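Local coordinates for protease LasA (PDB 3IT5), which cleaves the pentaglycine cross-links of staphylococcal peptidoglycan and takes part in elastin breakdown, acting as a secreted zinc metalloendopeptidase of the M23A family, at residues D36-W41 against G100-N105; V67-P72 against T77-M82; V146-Y151 against C155-F160. All blocks are in the same frame, centred on the assembly; numbering follows the deposited sequence.

Interaction 1: D36-W41 against G100-N105; sequences DASYDW and GVYAGN. With ZN (zinc ion), chain E.
Strand 34-38, which carries the zinc ligand Asp36 of this M23 peptidase, ends at Ser38; there and at Tyr39 the hydroxyl of Tyr102 reaches across from the end of strand 98-102. At the metal end Asp36 OD1 binds the zinc ion at 2.0 Å, with OD2 at a longer 2.8 Å from the same ion; His23, His122 and a water 2.1 Å from the zinc ion complete the site. Two residues on, Ser38 OG lies 3.2 Å from Tyr102 OH, a weak bond at best, as the single proton of Ser38 OG could go instead to Pro119 O. The same OG accepts from Trp41 N at 3.2 Å, an ST motif that turns the chain as it leaves the strand and brings Ser38 CB over one face of the Trp41 indole, toward its rim. Trp41 in turn lies against the ring of His120, inferred to be an active-site residue.

Tyr102 carries the other side of the contact. Its CG sits between the backbone N and the carbonyl carbon (chi1 60°), which sends the ring out of the strand so that its hydroxyl end meets the turn, while Trp17 packs on it edge-to-face. Tyr39 N gives Tyr102 OH a second weak bond, 3.4 Å long and bent to 143°. The stronger link is through water: Tyr102 OH donates to a water 2.6 Å away, lying in the ring plane, and that water donates to Asp40 OD1 at 2.8 Å. The direction of this relay implies that the phenol proton points to the water rather than to the serine, and the Asp40 carboxylate at its far end would probably polarise the hydroxyl and fix its rotation.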
loop_
_atom_site.group_PDB
_atom_site.type_symbol
_atom_site.label_atom_id
_atom_site.label_comp_id
_atom_site.label_asym_id
_atom_site.label_seq_id
_atom_site.Cartn_x
_atom_site.Cartn_y
_atom_site.Cartn_z
ATOM N N ASP A 36 0.536 5.785 -1.953
ATOM C CA ASP A 36 1.497 5.220 -2.884
ATOM C C ASP A 36 2.839 5.053 -2.196
ATOM O O ASP A 36 3.118 5.719 -1.201
ATOM C CB ASP A 36 1.638 6.098 -4.129
ATOM C CG ASP A 36 0.312 6.363 -4.813
ATOM O OD1 ASP A 36 -0.545 5.452 -4.852
ATOM O OD2 ASP A 36 0.123 7.486 -5.322
ATOM N N ALA A 37 3.654 4.147 -2.726
ATOM C CA ALA A 37 4.984 3.901 -2.200
ATOM C C ALA A 37 5.893 3.382 -3.298
ATOM O O ALA A 37 5.486 2.574 -4.136
ATOM C CB ALA A 37 4.936 2.922 -1.030
ATOM N N SER A 38 7.125 3.874 -3.292
ATOM C CA SER A 38 8.137 3.442 -4.236
ATOM C C SER A 38 9.484 3.557 -3.544
ATOM O O SER A 38 9.713 4.502 -2.777
ATOM C CB SER A 38 8.106 4.323 -5.484
ATOM O OG SER A 38 9.045 3.887 -6.446
ATOM N N TYR A 39 10.370 2.599 -3.804
ATOM C CA TYR A 39 11.718 2.653 -3.240
ATOM C C TYR A 39 12.378 4.002 -3.522
ATOM O O TYR A 39 12.825 4.674 -2.591
ATOM C CB TYR A 39 12.604 1.500 -3.748
ATOM C CG TYR A 39 14.087 1.764 -3.547
ATOM C CD1 TYR A 39 14.643 1.779 -2.271
ATOM C CD2 TYR A 39 14.924 2.024 -4.632
ATOM C CE1 TYR A 39 15.999 2.041 -2.076
ATOM C CE2 TYR A 39 16.284 2.289 -4.451
ATOM C CZ TYR A 39 16.814 2.291 -3.169
ATOM O OH TYR A 39 18.154 2.550 -2.974
ATOM N N ASP A 40 12.414 4.398 -4.797
ATOM C CA ASP A 40 13.145 5.600 -5.223
ATOM C C ASP A 40 12.351 6.631 -6.040
ATOM O O ASP A 40 12.877 7.703 -6.333
ATOM C CB ASP A 40 14.433 5.211 -5.975
ATOM C CG ASP A 40 14.199 4.153 -7.053
ATOM O OD1 ASP A 40 13.036 3.744 -7.269
ATOM O OD2 ASP A 40 15.192 3.718 -7.677
ATOM N N TRP A 41 11.100 6.311 -6.391
ATOM C CA TRP A 41 10.237 7.164 -7.244
ATOM C C TRP A 41 10.903 7.613 -8.562
ATOM O O TRP A 41 11.054 8.815 -8.814
ATOM C CB TRP A 41 9.693 8.371 -6.458
ATOM C CG TRP A 41 8.591 8.016 -5.497
ATOM C CD1 TRP A 41 8.729 7.675 -4.182
ATOM C CD2 TRP A 41 7.184 7.969 -5.779
ATOM N NE1 TRP A 41 7.498 7.412 -3.628
ATOM C CE2 TRP A 41 6.532 7.588 -4.585
ATOM C CE3 TRP A 41 6.411 8.215 -6.923
ATOM C CZ2 TRP A 41 5.144 7.443 -4.501
ATOM C CZ3 TRP A 41 5.025 8.071 -6.838
ATOM C CH2 TRP A 41 4.410 7.685 -5.636
ATOM N N GLY A 100 4.368 -9.857 -6.302
ATOM C CA GLY A 100 4.966 -9.525 -7.588
ATOM C C GLY A 100 5.892 -8.327 -7.469
ATOM O O GLY A 100 6.693 -8.227 -6.532
ATOM N N VAL A 101 5.779 -7.416 -8.430
ATOM C CA VAL A 101 6.530 -6.162 -8.409
ATOM C C VAL A 101 5.592 -5.035 -8.795
ATOM O O VAL A 101 4.523 -5.292 -9.360
ATOM C CB VAL A 101 7.739 -6.186 -9.390
ATOM C CG1 VAL A 101 8.850 -7.102 -8.874
ATOM C CG2 VAL A 101 7.300 -6.615 -10.795
ATOM N N TYR A 102 5.961 -3.793 -8.482
ATOM C CA TYR A 102 5.260 -2.674 -9.099
ATOM C C TYR A 102 5.808 -2.461 -10.506
ATOM O O TYR A 102 6.960 -2.796 -10.787
ATOM C CB TYR A 102 5.257 -1.400 -8.235
ATOM C CG TYR A 102 6.597 -0.793 -7.870
ATOM C CD1 TYR A 102 7.268 0.055 -8.752
ATOM C CD2 TYR A 102 7.164 -1.017 -6.616
ATOM C CE1 TYR A 102 8.489 0.634 -8.408
ATOM C CE2 TYR A 102 8.383 -0.439 -6.259
ATOM C CZ TYR A 102 9.038 0.382 -7.158
ATOM O OH TYR A 102 10.240 0.950 -6.811
ATOM N N ALA A 103 4.969 -1.940 -11.396
ATOM C CA ALA A 103 5.298 -1.888 -12.823
ATOM C C ALA A 103 6.344 -0.826 -13.169
ATOM O O ALA A 103 6.305 0.297 -12.657
ATOM C CB ALA A 103 4.028 -1.696 -13.655
ATOM N N GLY A 104 7.282 -1.204 -14.036
ATOM C CA GLY A 104 8.308 -0.284 -14.543
ATOM C C GLY A 104 8.007 0.236 -15.939
ATOM O O GLY A 104 8.845 0.901 -16.557
ATOM N N ASN A 105 6.823 -0.095 -16.447
ATOM C CA ASN A 105 6.333 0.460 -17.703
ATOM C C ASN A 105 4.875 0.900 -17.584
ATOM O O ASN A 105 4.045 0.178 -17.015
ATOM C CB ASN A 105 6.535 -0.515 -18.868
ATOM C CG ASN A 105 5.733 -1.784 -18.714
ATOM O OD1 ASN A 105 4.611 -1.875 -19.213
ATOM N ND2 ASN A 105 6.290 -2.766 -18.026
HETATM ZN ZN ZN E . -2.275 6.112 -5.740
HETATM O O HOH W 1 11.610 1.891 -8.808
HETATM O O HOH W 2 -1.606 6.043 -7.727
#

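Interaction 2: V67-P72 against T77-M82; sequences VRVTHP and TNYYHM
Arg68 meets Asn78 side-on, using two nitrogens on one oxygen: NE donates to Asn78 OD1, modelled at 2.5 Å, shorter than usual and probably uncertain in its exact length, and Arg68 NH2 to the same OD1 at 3.0 Å. That oxygen lies in the guanidinium plane, with the amide turned 56° from it; NE arrives tilted modestly from the carbonyl plane, NH2 well above it and not on a lone pair. The arginine's chi2 bend (100°) puts CD 3.5 Å from Thr77 O, and the chi3 bend then swings NE to Asn78 OD1. Gln66 OE1 takes the other end of the amide, Asn78 ND2, and helps to fix which way it is flipped.

These are partners in a non-hydrogen-bonded pair of the antiparallel beta hairpin of strands 66-70 and 75-83; the axes of 67-70 and 77-80 approach to 4.8 Å. Strand 75-83 also carries His81, an inferred active-site residue, and pairs with strand 121-127, which carries zinc ligand His122. The flanking hydrogen-bonded pairs Val67-Tyr79 and Val69-Thr77 each make two backbone bonds.

Their side chains occupy the opposite face of the sheet. Val67 O sits at the Tyr79 ring's edge, in its plane, 3.3 Å from CD1, while Val69 CG2 comes obliquely to Tyr79 CE1 at 3.7 Å. Leu99 and Phe123 pack against this tyrosine, whose OH is bonded to Thr77 OG1 at 2.7 Å and to Ala54 N.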
loop_
_atom_site.group_PDB
_atom_site.type_symbol
_atom_site.label_atom_id
_atom_site.label_comp_id
_atom_site.label_asym_id
_atom_site.label_seq_id
_atom_site.Cartn_x
_atom_site.Cartn_y
_atom_site.Cartn_z
ATOM N N VAL A 67 -4.205 -6.779 -7.790
ATOM C CA VAL A 67 -4.347 -7.871 -6.822
ATOM C C VAL A 67 -5.062 -7.350 -5.575
ATOM O O VAL A 67 -4.851 -6.202 -5.166
ATOM C CB VAL A 67 -2.956 -8.440 -6.400
ATOM C CG1 VAL A 67 -3.062 -9.347 -5.167
ATOM C CG2 VAL A 67 -2.306 -9.201 -7.549
ATOM N N ARG A 68 -5.905 -8.195 -4.983
ATOM C CA ARG A 68 -6.551 -7.908 -3.702
ATOM C C ARG A 68 -6.268 -9.057 -2.726
ATOM O O ARG A 68 -6.303 -10.230 -3.109
ATOM C CB ARG A 68 -8.063 -7.702 -3.909
ATOM C CG ARG A 68 -8.927 -7.548 -2.642
ATOM C CD ARG A 68 -9.292 -6.087 -2.304
ATOM N NE ARG A 68 -9.612 -5.271 -3.479
ATOM C CZ ARG A 68 -10.831 -5.072 -3.978
ATOM N NH1 ARG A 68 -11.904 -5.623 -3.416
ATOM N NH2 ARG A 68 -10.977 -4.304 -5.050
ATOM N N VAL A 69 -5.967 -8.716 -1.475
ATOM C CA VAL A 69 -5.800 -9.716 -0.420
ATOM C C VAL A 69 -6.917 -9.517 0.604
ATOM O O VAL A 69 -7.050 -8.439 1.188
ATOM C CB VAL A 69 -4.392 -9.648 0.237
ATOM C CG1 VAL A 69 -4.234 -10.718 1.321
ATOM C CG2 VAL A 69 -3.303 -9.817 -0.821
ATOM N N THR A 70 -7.729 -10.554 0.801
ATOM C CA THR A 70 -8.935 -10.443 1.613
ATOM C C THR A 70 -8.883 -11.349 2.843
ATOM O O THR A 70 -8.794 -12.576 2.718
ATOM C CB THR A 70 -10.193 -10.761 0.773
ATOM O OG1 THR A 70 -10.178 -9.973 -0.429
ATOM C CG2 THR A 70 -11.467 -10.478 1.570
ATOM N N HIS A 71 -8.935 -10.730 4.021
ATOM C CA HIS A 71 -8.922 -11.435 5.307
ATOM C C HIS A 71 -10.334 -11.941 5.644
ATOM O O HIS A 71 -11.321 -11.368 5.171
ATOM C CB HIS A 71 -8.402 -10.490 6.400
ATOM C CG HIS A 71 -7.963 -11.178 7.658
ATOM N ND1 HIS A 71 -6.757 -11.838 7.764
ATOM C CD2 HIS A 71 -8.557 -11.288 8.868
ATOM C CE1 HIS A 71 -6.635 -12.339 8.980
ATOM N NE2 HIS A 71 -7.713 -12.016 9.673
ATOM N N PRO A 72 -10.443 -13.030 6.439
ATOM C CA PRO A 72 -11.774 -13.480 6.892
ATOM C C PRO A 72 -12.553 -12.422 7.692
ATOM O O PRO A 72 -13.778 -12.501 7.787
ATOM C CB PRO A 72 -11.451 -14.686 7.778
ATOM C CG PRO A 72 -10.159 -15.209 7.231
ATOM C CD PRO A 72 -9.390 -13.999 6.799
ATOM N N THR A 77 -6.947 -5.512 1.445
ATOM C CA THR A 77 -6.034 -4.542 0.860
ATOM C C THR A 77 -5.995 -4.689 -0.656
ATOM O O THR A 77 -6.029 -5.799 -1.186
ATOM C CB THR A 77 -4.619 -4.647 1.467
ATOM O OG1 THR A 77 -4.226 -6.023 1.544
ATOM C CG2 THR A 77 -4.595 -4.040 2.864
ATOM N N ASN A 78 -5.953 -3.555 -1.344
ATOM C CA ASN A 78 -5.851 -3.543 -2.794
ATOM C C ASN A 78 -4.473 -3.087 -3.256
ATOM O O ASN A 78 -3.840 -2.250 -2.613
ATOM C CB ASN A 78 -6.940 -2.659 -3.398
ATOM C CG ASN A 78 -7.299 -3.067 -4.809
ATOM O OD1 ASN A 78 -7.988 -4.067 -5.021
ATOM N ND2 ASN A 78 -6.832 -2.297 -5.786
ATOM N N TYR A 79 -4.022 -3.646 -4.376
ATOM C CA TYR A 79 -2.689 -3.400 -4.908
ATOM C C TYR A 79 -2.812 -3.149 -6.407
ATOM O O TYR A 79 -3.142 -4.059 -7.169
ATOM C CB TYR A 79 -1.770 -4.601 -4.641
ATOM C CG TYR A 79 -1.731 -5.029 -3.190
ATOM C CD1 TYR A 79 -2.759 -5.809 -2.640
ATOM C CD2 TYR A 79 -0.678 -4.652 -2.365
ATOM C CE1 TYR A 79 -2.736 -6.185 -1.312
ATOM C CE2 TYR A 79 -0.643 -5.037 -1.035
ATOM C CZ TYR A 79 -1.673 -5.797 -0.513
ATOM O OH TYR A 79 -1.634 -6.179 0.808
ATOM N N TYR A 80 -2.568 -1.908 -6.820
ATOM C CA TYR A 80 -2.675 -1.542 -8.226
ATOM C C TYR A 80 -1.323 -1.058 -8.734
ATOM O O TYR A 80 -0.411 -0.795 -7.942
ATOM C CB TYR A 80 -3.788 -0.496 -8.438
ATOM C CG TYR A 80 -4.148 -0.240 -9.893
ATOM C CD1 TYR A 80 -4.494 -1.292 -10.746
ATOM C CD2 TYR A 80 -4.158 1.053 -10.410
ATOM C CE1 TYR A 80 -4.828 -1.056 -12.081
ATOM C CE2 TYR A 80 -4.492 1.298 -11.748
ATOM C CZ TYR A 80 -4.820 0.245 -12.571
ATOM O OH TYR A 80 -5.144 0.488 -13.882
ATOM N N HIS A 81 -1.202 -0.949 -10.056
ATOM C CA HIS A 81 0.080 -0.710 -10.727
ATOM C C HIS A 81 1.048 -1.870 -10.464
ATOM O O HIS A 81 2.231 -1.659 -10.213
ATOM C CB HIS A 81 0.712 0.622 -10.312
ATOM C CG HIS A 81 -0.194 1.806 -10.448
ATOM N ND1 HIS A 81 -0.886 2.094 -11.606
ATOM C CD2 HIS A 81 -0.481 2.805 -9.579
ATOM C CE1 HIS A 81 -1.580 3.206 -11.435
ATOM N NE2 HIS A 81 -1.350 3.659 -10.215
ATOM N N MET A 82 0.523 -3.091 -10.525
ATOM C CA MET A 82 1.311 -4.303 -10.303
ATOM C C MET A 82 1.841 -4.867 -11.615
ATOM O O MET A 82 1.374 -4.505 -12.696
ATOM C CB MET A 82 0.470 -5.369 -9.594
ATOM C CG MET A 82 0.063 -5.028 -8.168
ATOM S SD MET A 82 1.454 -4.984 -7.027
ATOM C CE MET A 82 2.015 -6.693 -7.064
#

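Interaction 3: V146-Y151 against C155-F160; sequences VGTSNY and CRRYYF
The Tyr158 ring meets Val146 and Gly147 at its edge, near its own plane: CD1 lies 4.0 Å from Gly147 N and 4.4 Å from Val146 CA. Phe35 and Ile144, outside the two segments, also touch this tyrosine. The second flat group, the Arg157 guanidinium, has Thr148 OG1 set obliquely to it, 4.0 Å from NH1, and the real touch is lower down the chain, where Arg157 CD comes 3.5 Å from Thr148 OG1 and 3.9 Å from Thr148 CG2. The two side chains cross at about a right angle, the threonine laying OG1 and CG2 against Arg157 CD. With CG beside the backbone N (chi1 -54°) and the chain extended through chi2 and then bent at chi3, Arg157 passes Thr148 before its charged end finds Asp152 in a salt bridge. Asp152 also accepts from Thr148 N, so one carboxylate ties both sides together.

Between these side chains the backbones come close, Gly147 CA lying 4.5 Å from Tyr158 CA, yet they are not paired as strands. Arg157 O faces Val146 O at 3.7 Å, two acceptors, and is satisfied instead by Asn145 ND2.

The contact closes the loop that links strands 142-145 and 159-162, the two inner strands of a small four-stranded antiparallel sheet. Cys155, in this loop, is tied by a disulfide to Cys170 just beyond edge strand 168-169, while mid-loop Tyr151 stacks on the zinc ligand His23.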
loop_
_atom_site.group_PDB
_atom_site.type_symbol
_atom_site.label_atom_id
_atom_site.label_comp_id
_atom_site.label_asym_id
_atom_site.label_seq_id
_atom_site.Cartn_x
_atom_site.Cartn_y
_atom_site.Cartn_z
ATOM N N VAL A 146 -4.355 10.891 8.280
ATOM C CA VAL A 146 -4.750 11.313 6.945
ATOM C C VAL A 146 -4.755 12.848 6.816
ATOM O O VAL A 146 -5.281 13.552 7.684
ATOM C CB VAL A 146 -6.135 10.673 6.609
ATOM C CG1 VAL A 146 -7.083 11.635 5.927
ATOM C CG2 VAL A 146 -5.955 9.366 5.829
ATOM N N GLY A 147 -4.158 13.348 5.732
ATOM C CA GLY A 147 -4.089 14.788 5.440
ATOM C C GLY A 147 -5.429 15.408 5.066
ATOM O O GLY A 147 -6.462 14.741 5.114
ATOM N N THR A 148 -5.410 16.681 4.673
ATOM C CA THR A 148 -6.654 17.441 4.458
ATOM C C THR A 148 -7.143 17.493 3.004
ATOM O O THR A 148 -8.308 17.805 2.747
ATOM C CB THR A 148 -6.568 18.871 5.046
ATOM O OG1 THR A 148 -5.390 19.529 4.562
ATOM C CG2 THR A 148 -6.518 18.818 6.566
ATOM N N SER A 149 -6.253 17.194 2.064
ATOM C CA SER A 149 -6.624 17.075 0.654
ATOM C C SER A 149 -6.047 15.785 0.091
ATOM O O SER A 149 -5.140 15.201 0.687
ATOM C CB SER A 149 -6.124 18.280 -0.151
ATOM O OG SER A 149 -4.737 18.496 0.054
ATOM N N ASN A 150 -6.589 15.326 -1.036
ATOM C CA ASN A 150 -6.007 14.190 -1.739
ATOM C C ASN A 150 -4.545 14.471 -2.048
ATOM O O ASN A 150 -4.211 15.530 -2.590
ATOM C CB ASN A 150 -6.771 13.873 -3.028
ATOM C CG ASN A 150 -7.986 12.994 -2.787
ATOM O OD1 ASN A 150 -7.931 11.779 -2.968
ATOM N ND2 ASN A 150 -9.092 13.608 -2.382
ATOM N N TYR A 151 -3.686 13.529 -1.662
ATOM C CA TYR A 151 -2.230 13.634 -1.837
ATOM C C TYR A 151 -1.531 14.641 -0.910
ATOM O O TYR A 151 -0.342 14.915 -1.090
ATOM C CB TYR A 151 -1.851 13.909 -3.306
ATOM C CG TYR A 151 -2.210 12.807 -4.284
ATOM C CD1 TYR A 151 -3.316 12.930 -5.130
ATOM C CD2 TYR A 151 -1.437 11.648 -4.375
ATOM C CE1 TYR A 151 -3.645 11.925 -6.041
ATOM C CE2 TYR A 151 -1.757 10.638 -5.278
ATOM C CZ TYR A 151 -2.858 10.778 -6.109
ATOM O OH TYR A 151 -3.173 9.767 -7.001
ATOM N N CYS A 155 3.952 17.198 6.475
ATOM C CA CYS A 155 4.252 16.292 7.594
ATOM C C CYS A 155 3.551 16.678 8.909
ATOM O O CYS A 155 3.513 15.892 9.862
ATOM C CB CYS A 155 5.768 16.144 7.796
ATOM S SG CYS A 155 6.235 14.646 8.715
ATOM N N ARG A 156 2.992 17.884 8.943
ATOM C CA ARG A 156 2.177 18.338 10.067
ATOM C C ARG A 156 0.769 17.726 10.047
ATOM O O ARG A 156 0.153 17.551 11.099
ATOM C CB ARG A 156 2.103 19.867 10.077
ATOM C CG ARG A 156 3.330 20.531 10.687
ATOM C CD ARG A 156 3.695 21.844 10.007
ATOM N NE ARG A 156 2.716 22.906 10.233
ATOM C CZ ARG A 156 2.047 23.540 9.272
ATOM N NH1 ARG A 156 2.246 23.236 7.997
ATOM N NH2 ARG A 156 1.186 24.497 9.587
ATOM N N ARG A 157 0.275 17.395 8.854
ATOM C CA ARG A 157 -1.077 16.840 8.694
ATOM C C ARG A 157 -1.069 15.364 8.301
ATOM O O ARG A 157 -1.893 14.586 8.785
ATOM C CB ARG A 157 -1.879 17.637 7.665
ATOM C CG ARG A 157 -1.936 19.131 7.934
ATOM C CD ARG A 157 -2.749 19.838 6.869
ATOM N NE ARG A 157 -2.193 21.158 6.583
ATOM C CZ ARG A 157 -1.623 21.501 5.431
ATOM N NH1 ARG A 157 -1.549 20.634 4.428
ATOM N NH2 ARG A 157 -1.141 22.727 5.280
ATOM N N TYR A 158 -0.154 14.998 7.408
ATOM C CA TYR A 158 0.005 13.612 6.972
ATOM C C TYR A 158 1.293 13.040 7.539
ATOM O O TYR A 158 2.372 13.602 7.331
ATOM C CB TYR A 158 0.024 13.514 5.444
ATOM C CG TYR A 158 0.207 12.102 4.924
ATOM C CD1 TYR A 158 -0.829 11.176 4.998
ATOM C CD2 TYR A 158 1.420 11.692 4.365
ATOM C CE1 TYR A 158 -0.668 9.879 4.532
ATOM C CE2 TYR A 158 1.591 10.393 3.894
ATOM C CZ TYR A 158 0.534 9.493 3.978
ATOM O OH TYR A 158 0.676 8.208 3.513
ATOM N N TYR A 159 1.178 11.923 8.250
ATOM C CA TYR A 159 2.335 11.290 8.872
ATOM C C TYR A 159 2.092 9.832 9.255
ATOM O O TYR A 159 0.949 9.397 9.425
ATOM C CB TYR A 159 2.793 12.090 10.105
ATOM C CG TYR A 159 1.691 12.375 11.110
ATOM C CD1 TYR A 159 1.370 11.453 12.106
ATOM C CD2 TYR A 159 0.971 13.569 11.063
ATOM C CE1 TYR A 159 0.360 11.710 13.032
ATOM C CE2 TYR A 159 -0.041 13.837 11.979
ATOM C CZ TYR A 159 -0.342 12.903 12.959
ATOM O OH TYR A 159 -1.351 13.162 13.863
ATOM N N PHE A 160 3.186 9.089 9.380
ATOM C CA PHE A 160 3.179 7.760 9.967
ATOM C C PHE A 160 3.780 7.892 11.364
ATOM O O PHE A 160 4.962 8.215 11.501
ATOM C CB PHE A 160 4.020 6.799 9.118
ATOM C CG PHE A 160 3.429 6.493 7.764
ATOM C CD1 PHE A 160 2.770 5.288 7.537
ATOM C CD2 PHE A 160 3.535 7.404 6.714
ATOM C CE1 PHE A 160 2.220 4.997 6.288
ATOM C CE2 PHE A 160 2.987 7.124 5.461
ATOM C CZ PHE A 160 2.333 5.922 5.246
#

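In the fold
Interaction 2 is the core contact, a regular hairpin pairing with backbone bonds and a buried tyrosine. Interactions 1 and 3 are only partly buried, and both are supplemented by a third party: a bridging water in interaction 1, the Asp152 carboxylate in interaction 3. Interactions 1 and 2 share the large antiparallel sheet, in which strands 75-83 and 98-102 are neighbours; Ala103 N probably bonds to His81 O, 3.0 Å away. Interaction 3 closes a loop of the separate four-stranded sheet, across the chain's centre from interaction 2, but its Tyr151 CE2 packs 3.7 Å from Asp36 OD2 of interaction 1, so the two meet beside the zinc.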